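Local atomic coordinates of formate-dependent phosphoribosylglycinamide formyltransferase (PDB entry 6KHR), a protein that belongs to the ATP-grasp superfamily of enzymes and is built around an ATP-grasp domain. Residues 133-138 with 144-149. Residues are numbered along the deposited sequence; the frame is centred on the assembly and turned at random.
Sequences GLRRLA and LPTAPF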
loop_
_atom_site.group_PDB
_atom_site.type_symbol
_atom_site.label_atom_id
_atom_site.label_comp_id
_atom_site.label_asym_id
_atom_site.label_seq_id
_atom_site.Cartn_x
_atom_site.Cartn_y
_atom_site.Cartn_z
ATOM N N GLY A 133 -23.368 25.895 2.108
ATOM C CA GLY A 133 -24.454 25.006 1.741
ATOM C C GLY A 133 -24.355 23.640 2.383
ATOM O O GLY A 133 -25.372 22.969 2.586
ATOM N N LEU A 134 -23.141 23.212 2.711
ATOM C CA LEU A 134 -22.979 21.924 3.366
ATOM C C LEU A 134 -23.393 22.005 4.832
ATOM O O LEU A 134 -24.044 21.087 5.356
ATOM C CB LEU A 134 -21.530 21.432 3.221
ATOM C CG LEU A 134 -21.334 20.057 3.863
ATOM C CD1 LEU A 134 -21.953 19.014 2.971
ATOM C CD2 LEU A 134 -19.863 19.750 4.125
ATOM N N ARG A 135 -23.024 23.095 5.511
ATOM C CA ARG A 135 -23.501 23.300 6.875
ATOM C C ARG A 135 -25.025 23.322 6.908
ATOM O O ARG A 135 -25.650 22.598 7.694
ATOM C CB ARG A 135 -22.930 24.597 7.453
ATOM C CG ARG A 135 -21.767 24.398 8.388
ATOM C CD ARG A 135 -22.176 23.649 9.652
ATOM N NE ARG A 135 -21.017 23.027 10.293
ATOM C CZ ARG A 135 -20.346 23.562 11.307
ATOM N NH1 ARG A 135 -20.723 24.735 11.801
ATOM N NH2 ARG A 135 -19.304 22.927 11.835
ATOM N N ARG A 136 -25.637 24.127 6.029
ATOM C CA ARG A 136 -27.092 24.231 5.996
ATOM C C ARG A 136 -27.734 22.908 5.604
ATOM O O ARG A 136 -28.828 22.591 6.080
ATOM C CB ARG A 136 -27.517 25.342 5.040
ATOM N N LEU A 137 -27.068 22.118 4.760
ATOM C CA LEU A 137 -27.560 20.775 4.480
ATOM C C LEU A 137 -27.492 19.894 5.727
ATOM O O LEU A 137 -28.418 19.124 6.026
ATOM C CB LEU A 137 -26.755 20.153 3.335
ATOM C CG LEU A 137 -27.024 18.654 3.155
ATOM C CD1 LEU A 137 -28.461 18.453 2.680
ATOM C CD2 LEU A 137 -26.032 17.974 2.215
ATOM N N ALA A 138 -26.403 19.990 6.476
ATOM C CA ALA A 138 -26.226 19.100 7.617
ATOM C C ALA A 138 -27.175 19.463 8.748
ATOM O O ALA A 138 -27.884 18.601 9.287
ATOM C CB ALA A 138 -24.777 19.151 8.092
ATOM N N LEU A 144 -28.824 17.234 11.753
ATOM C CA LEU A 144 -27.558 16.813 12.335
ATOM C C LEU A 144 -27.103 17.820 13.390
ATOM O O LEU A 144 -27.288 19.033 13.220
ATOM C CB LEU A 144 -26.491 16.653 11.243
ATOM C CG LEU A 144 -26.324 15.340 10.461
ATOM C CD1 LEU A 144 -27.557 14.447 10.514
ATOM C CD2 LEU A 144 -25.934 15.631 9.011
ATOM N N PRO A 145 -26.496 17.344 14.481
ATOM C CA PRO A 145 -26.062 18.251 15.549
ATOM C C PRO A 145 -24.707 18.861 15.216
ATOM O O PRO A 145 -23.764 18.159 14.849
ATOM C CB PRO A 145 -25.960 17.330 16.772
ATOM C CG PRO A 145 -25.527 16.001 16.177
ATOM C CD PRO A 145 -26.139 15.939 14.777
ATOM N N THR A 146 -24.665 20.163 15.270
ATOM C CA THR A 146 -23.415 20.899 15.046
ATOM C C THR A 146 -23.232 21.894 16.176
ATOM O O THR A 146 -24.053 21.963 17.059
ATOM C CB THR A 146 -23.486 21.724 13.768
ATOM O OG1 THR A 146 -24.748 22.360 13.753
ATOM C CG2 THR A 146 -23.447 20.886 12.525
ATOM N N ALA A 147 -22.121 22.602 16.143
ATOM C CA ALA A 147 -21.890 23.691 17.098
ATOM C C ALA A 147 -22.739 24.853 16.611
ATOM O O ALA A 147 -22.889 25.002 15.424
ATOM C CB ALA A 147 -20.443 24.065 17.082
ATOM N N PRO A 148 -23.361 25.638 17.493
ATOM C CA PRO A 148 -24.170 26.760 17.066
ATOM C C PRO A 148 -23.418 27.697 16.120
ATOM O O PRO A 148 -22.367 28.098 16.437
ATOM C CB PRO A 148 -24.450 27.427 18.400
ATOM C CG PRO A 148 -24.513 26.280 19.326
ATOM C CD PRO A 148 -23.347 25.439 18.910
ATOM N N PHE A 149 -24.018 28.014 14.984
ATOM C CA PHE A 149 -23.306 28.856 14.009
ATOM C C PHE A 149 -24.263 29.821 13.332
ATOM O O PHE A 149 -25.424 29.545 13.231
ATOM C CB PHE A 149 -22.668 27.969 12.956
ATOM C CG PHE A 149 -23.676 27.306 12.071
ATOM C CD1 PHE A 149 -24.203 26.077 12.400
ATOM C CD2 PHE A 149 -24.107 27.916 10.913
ATOM C CE1 PHE A 149 -25.136 25.466 11.586
ATOM C CE2 PHE A 149 -25.046 27.305 10.101
ATOM C CZ PHE A 149 -25.557 26.082 10.441
#
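Arg-135 reaches out from helix 131-141 alongside Thr-146, from the loop after the helix, and Phe-149, at the start of strand 149-152. Its chain bends at chi2 (-65°), and CD then lies over one face of the Phe-149 ring, offset toward the rim, in a CH-pi contact 4.2 Å from the ring centroid. Beyond CD the guanidinium does not stack: its plane stands 56° from the ring, and NH1 meets Phe-149 CD1 obliquely at 3.8 Å. Thr-146 lays its methyl over one guanidinium face, CG2 lying 3.9 Å from Arg-135 NE. The charged end also has a long, weak ion pair with Glu-217 of strand 214-217, which may partly offset the like charge of nearby Arg-131. About one turn further along the helix, Ala-138 O accepts the backbone N-H of Leu-144 at 3.0 Å, and the leucine CD2 packs on Ala-138 CB at 3.8 Å. Phe-303 of strand 300-307 touches both Ala-138 and Thr-146, while Ile-280 of helix 267-284 backs Leu-144. Segment 144-149 belongs to the ATP-grasp family region, and the whole forms a helix-loop-strand connection in which the chain leaves helix 131-141, folds back along it and enters edge strand 149-152 of a small antiparallel sheet.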